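Local structure of PT26-6P (Thermococcus sp., 2WB7) at residues D231-L243 and M380-D393. The protein is of unknown function; it is encoded by a euryarchaeal mobile genetic element and combines immunoglobulin-like domains with a helical domain. Sequence-based numbering, arbitrary orientation.
Sequences DGGMLGSLPIKFL and MISVLSNTYTVMKD
Ile-240 reaches across to the bend at 384-389 and buries more of its own surface, 107 Å², against the other segment than any other residue. Its CB points toward that segment and splits into two branches. CG2 packs against Leu-384 CB at 4.0 Å, beside Ser-385 O. CG1 passes 3.7 Å from Thr-389 OG1, the two side chains running in opposite directions; with chi1 at 64° it stands between the backbone N and the carbonyl carbon, which directs the tip into the bend. There CD1 lies 3.5 Å from Asn-386 OD1, and Thr-387 N and OG1 approach it from one side. The same Asn-386 OD1 accepts from Tyr-388 N at 2.7 Å, an Asx turn. A water bridges the two segments nearby, bound to Thr-389 OG1 and, weakly, to Lys-241 N.

Lys-241 makes the charged link: NZ donates to Asp-393 OD2 at 2.7 Å, on the syn side and 17° out of the carboxylate plane, and also pairs with Asp-7. Its CE lies over the centre of the Phe-242 ring. Replacing Lys-241 by alanine would probably leave Asp-393 OD2 and Asp-7 without their shared cation and uncover that ring face.

At the other end, Gly-236 N donates to Met-380 O at 2.8 Å with an N-H...O angle of 163°, while Leu-235 CD2 lies 3.5 Å from Met-380 CB, the two side chains alongside each other.

Segment 231-243 is loop until a 3-10 segment begins at Ile-240; 380-393 is irregular from strand 370-379 to Asp-393, which starts helix 393-404 and whose OD1 pairs with Lys-482 of helix 471-499. That helix touches Pro-239 and Leu-384, as does helix 503-523, so the paired segments join the eight-stranded sheet to the helical domain.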
# COMPACT_ATOMS: atom_id res chain seq x y z
N ASP A 231 -1.09 10.04 -7.17
CA ASP A 231 -1.36 10.65 -8.47
C ASP A 231 -0.09 10.70 -9.29
O ASP A 231 0.91 11.28 -8.86
CB ASP A 231 -1.90 12.07 -8.30
CG ASP A 231 -3.25 12.13 -7.60
OD1 ASP A 231 -4.10 11.24 -7.84
OD2 ASP A 231 -3.45 13.07 -6.79
N GLY A 232 -0.11 10.10 -10.47
CA GLY A 232 1.05 10.15 -11.35
C GLY A 232 2.13 9.11 -11.07
O GLY A 232 3.12 9.04 -11.81
N GLY A 233 1.96 8.32 -10.02
CA GLY A 233 2.88 7.20 -9.76
C GLY A 233 2.93 6.30 -10.98
O GLY A 233 1.95 6.16 -11.69
N MSE A 234 4.08 5.67 -11.23
CA MSE A 234 4.26 4.93 -12.47
C MSE A 234 4.08 3.41 -12.35
O MSE A 234 4.14 2.85 -11.27
CB MSE A 234 5.61 5.24 -13.12
CG MSE A 234 5.52 5.24 -14.64
SE MSE A 234 7.20 5.12 -15.55
CE MSE A 234 7.75 3.38 -14.89
N LEU A 235 3.86 2.77 -13.50
CA LEU A 235 3.82 1.32 -13.63
C LEU A 235 4.89 0.88 -14.63
O LEU A 235 5.15 1.57 -15.61
CB LEU A 235 2.48 0.88 -14.19
CG LEU A 235 1.31 1.23 -13.28
CD1 LEU A 235 -0.03 1.17 -14.04
CD2 LEU A 235 1.34 0.27 -12.10
N GLY A 236 5.48 -0.29 -14.38
CA GLY A 236 6.36 -0.91 -15.35
C GLY A 236 7.65 -0.15 -15.63
O GLY A 236 8.28 0.39 -14.73
N SER A 237 8.05 -0.12 -16.89
CA SER A 237 9.35 0.40 -17.25
C SER A 237 9.23 1.15 -18.54
O SER A 237 8.44 0.78 -19.40
CB SER A 237 10.31 -0.76 -17.45
OG SER A 237 11.56 -0.33 -17.94
N LEU A 238 10.00 2.22 -18.69
CA LEU A 238 10.11 2.84 -19.99
C LEU A 238 10.65 1.80 -20.97
O LEU A 238 11.31 0.84 -20.58
CB LEU A 238 11.05 4.05 -19.90
CG LEU A 238 10.44 5.33 -19.33
CD1 LEU A 238 11.53 6.34 -19.05
CD2 LEU A 238 9.35 5.91 -20.27
N PRO A 239 10.37 1.97 -22.26
CA PRO A 239 10.95 1.09 -23.27
C PRO A 239 12.47 1.02 -23.20
O PRO A 239 13.12 1.97 -22.78
CB PRO A 239 10.50 1.75 -24.58
CG PRO A 239 9.18 2.38 -24.23
CD PRO A 239 9.39 2.91 -22.83
N ILE A 240 13.05 -0.10 -23.62
CA ILE A 240 14.49 -0.32 -23.46
C ILE A 240 15.38 0.72 -24.14
O ILE A 240 16.55 0.86 -23.79
CB ILE A 240 14.93 -1.74 -23.93
CG1 ILE A 240 14.69 -1.89 -25.43
CG2 ILE A 240 14.22 -2.80 -23.12
CD1 ILE A 240 15.10 -3.23 -26.00
N LYS A 241 14.85 1.46 -25.11
CA LYS A 241 15.69 2.46 -25.77
C LYS A 241 16.25 3.46 -24.76
O LYS A 241 17.28 4.07 -25.00
CB LYS A 241 14.98 3.19 -26.91
CG LYS A 241 13.93 4.17 -26.47
CD LYS A 241 14.06 5.46 -27.24
CE LYS A 241 14.00 6.64 -26.29
NZ LYS A 241 14.72 7.81 -26.84
N PHE A 242 15.59 3.60 -23.61
CA PHE A 242 15.95 4.65 -22.66
C PHE A 242 17.17 4.29 -21.85
O PHE A 242 17.57 5.03 -20.98
CB PHE A 242 14.77 4.99 -21.75
CG PHE A 242 13.71 5.81 -22.42
CD1 PHE A 242 12.58 5.21 -22.96
CD2 PHE A 242 13.84 7.19 -22.53
CE1 PHE A 242 11.60 5.95 -23.58
CE2 PHE A 242 12.86 7.95 -23.17
CZ PHE A 242 11.73 7.33 -23.69
N LEU A 243 17.78 3.15 -22.17
CA LEU A 243 19.02 2.74 -21.52
C LEU A 243 20.21 3.56 -22.01
O LEU A 243 21.12 3.83 -21.24
CB LEU A 243 19.28 1.25 -21.78
CG LEU A 243 18.68 0.24 -20.82
CD1 LEU A 243 19.06 -1.18 -21.25
CD2 LEU A 243 19.14 0.52 -19.38
N MSE A 380 5.42 -1.33 -8.39
CA MSE A 380 4.82 -1.96 -9.55
C MSE A 380 5.72 -1.81 -10.76
O MSE A 380 5.36 -1.18 -11.76
CB MSE A 380 3.44 -1.36 -9.79
CG MSE A 380 2.47 -1.66 -8.66
SE MSE A 380 2.05 -3.53 -8.65
CE MSE A 380 0.70 -3.33 -10.00
N ILE A 381 6.93 -2.36 -10.66
CA ILE A 381 7.90 -2.22 -11.72
C ILE A 381 7.72 -3.36 -12.70
O ILE A 381 6.90 -4.26 -12.50
CB ILE A 381 9.36 -2.21 -11.19
CG1 ILE A 381 9.67 -3.45 -10.35
CG2 ILE A 381 9.63 -0.97 -10.38
CD1 ILE A 381 10.51 -4.53 -11.08
N SER A 382 8.47 -3.31 -13.79
CA SER A 382 8.55 -4.46 -14.68
C SER A 382 9.95 -4.50 -15.25
O SER A 382 10.51 -3.47 -15.63
CB SER A 382 7.54 -4.33 -15.80
OG SER A 382 7.80 -5.33 -16.78
N VAL A 383 10.54 -5.69 -15.28
CA VAL A 383 11.86 -5.83 -15.86
C VAL A 383 11.73 -6.37 -17.26
O VAL A 383 11.19 -7.44 -17.46
CB VAL A 383 12.74 -6.73 -15.04
CG1 VAL A 383 14.07 -6.86 -15.72
CG2 VAL A 383 12.88 -6.17 -13.61
N LEU A 384 12.18 -5.60 -18.24
CA LEU A 384 12.04 -5.98 -19.65
C LEU A 384 13.25 -6.76 -20.14
O LEU A 384 14.35 -6.65 -19.57
CB LEU A 384 11.86 -4.74 -20.53
CG LEU A 384 10.68 -3.85 -20.17
CD1 LEU A 384 10.82 -2.54 -20.86
CD2 LEU A 384 9.38 -4.50 -20.57
N SER A 385 13.06 -7.53 -21.20
CA SER A 385 14.18 -8.21 -21.87
C SER A 385 14.53 -7.47 -23.16
O SER A 385 13.71 -6.73 -23.70
CB SER A 385 13.82 -9.66 -22.17
OG SER A 385 12.83 -9.72 -23.19
N ASN A 386 15.75 -7.67 -23.66
CA ASN A 386 16.13 -7.00 -24.90
C ASN A 386 15.33 -7.48 -26.10
O ASN A 386 15.44 -8.63 -26.49
CB ASN A 386 17.64 -7.13 -25.17
CG ASN A 386 18.07 -6.33 -26.40
OD1 ASN A 386 17.24 -5.73 -27.10
ND2 ASN A 386 19.38 -6.30 -26.66
N THR A 387 14.54 -6.61 -26.69
CA THR A 387 13.75 -6.98 -27.85
C THR A 387 14.32 -6.49 -29.20
O THR A 387 13.73 -6.74 -30.25
CB THR A 387 12.29 -6.52 -27.70
OG1 THR A 387 12.27 -5.18 -27.18
CG2 THR A 387 11.58 -7.42 -26.73
N TYR A 388 15.47 -5.82 -29.16
CA TYR A 388 16.13 -5.35 -30.38
C TYR A 388 15.29 -4.29 -31.07
O TYR A 388 14.55 -4.58 -32.00
CB TYR A 388 16.43 -6.51 -31.33
CG TYR A 388 17.03 -7.68 -30.58
CD1 TYR A 388 16.31 -8.86 -30.38
CD2 TYR A 388 18.28 -7.58 -29.99
CE1 TYR A 388 16.82 -9.90 -29.65
CE2 TYR A 388 18.80 -8.62 -29.25
CZ TYR A 388 18.07 -9.77 -29.09
OH TYR A 388 18.58 -10.82 -28.37
N THR A 389 15.40 -3.05 -30.59
CA THR A 389 14.61 -1.98 -31.15
C THR A 389 15.00 -1.78 -32.59
O THR A 389 16.17 -1.74 -32.92
CB THR A 389 14.83 -0.68 -30.42
OG1 THR A 389 14.69 -0.91 -29.02
CG2 THR A 389 13.82 0.36 -30.86
N VAL A 390 14.00 -1.65 -33.45
CA VAL A 390 14.25 -1.40 -34.85
C VAL A 390 14.38 0.10 -35.10
O VAL A 390 15.20 0.53 -35.91
CB VAL A 390 13.13 -2.01 -35.71
CG1 VAL A 390 13.27 -1.58 -37.16
CG2 VAL A 390 13.15 -3.53 -35.58
N MSE A 391 13.60 0.89 -34.39
CA MSE A 391 13.63 2.32 -34.58
C MSE A 391 14.50 3.02 -33.55
O MSE A 391 14.01 3.73 -32.67
CB MSE A 391 12.22 2.85 -34.54
CG MSE A 391 11.32 1.90 -35.26
SE MSE A 391 10.01 2.79 -36.31
CE MSE A 391 11.20 4.06 -37.21
N LYS A 392 15.80 2.81 -33.67
CA LYS A 392 16.77 3.50 -32.86
C LYS A 392 16.64 5.02 -33.09
O LYS A 392 16.28 5.45 -34.19
CB LYS A 392 18.14 3.01 -33.26
CG LYS A 392 18.31 1.52 -33.09
CD LYS A 392 18.78 1.20 -31.67
CE LYS A 392 18.92 -0.31 -31.46
NZ LYS A 392 19.37 -1.00 -32.72
N ASP A 393 16.93 5.82 -32.07
CA ASP A 393 16.82 7.26 -32.24
C ASP A 393 17.71 7.74 -33.39
O ASP A 393 17.29 8.56 -34.21
CB ASP A 393 17.17 8.00 -30.96
CG ASP A 393 16.27 7.60 -29.78
OD1 ASP A 393 15.16 7.07 -30.01
OD2 ASP A 393 16.69 7.83 -28.63
O HOH W 1 13.18 0.74 -27.51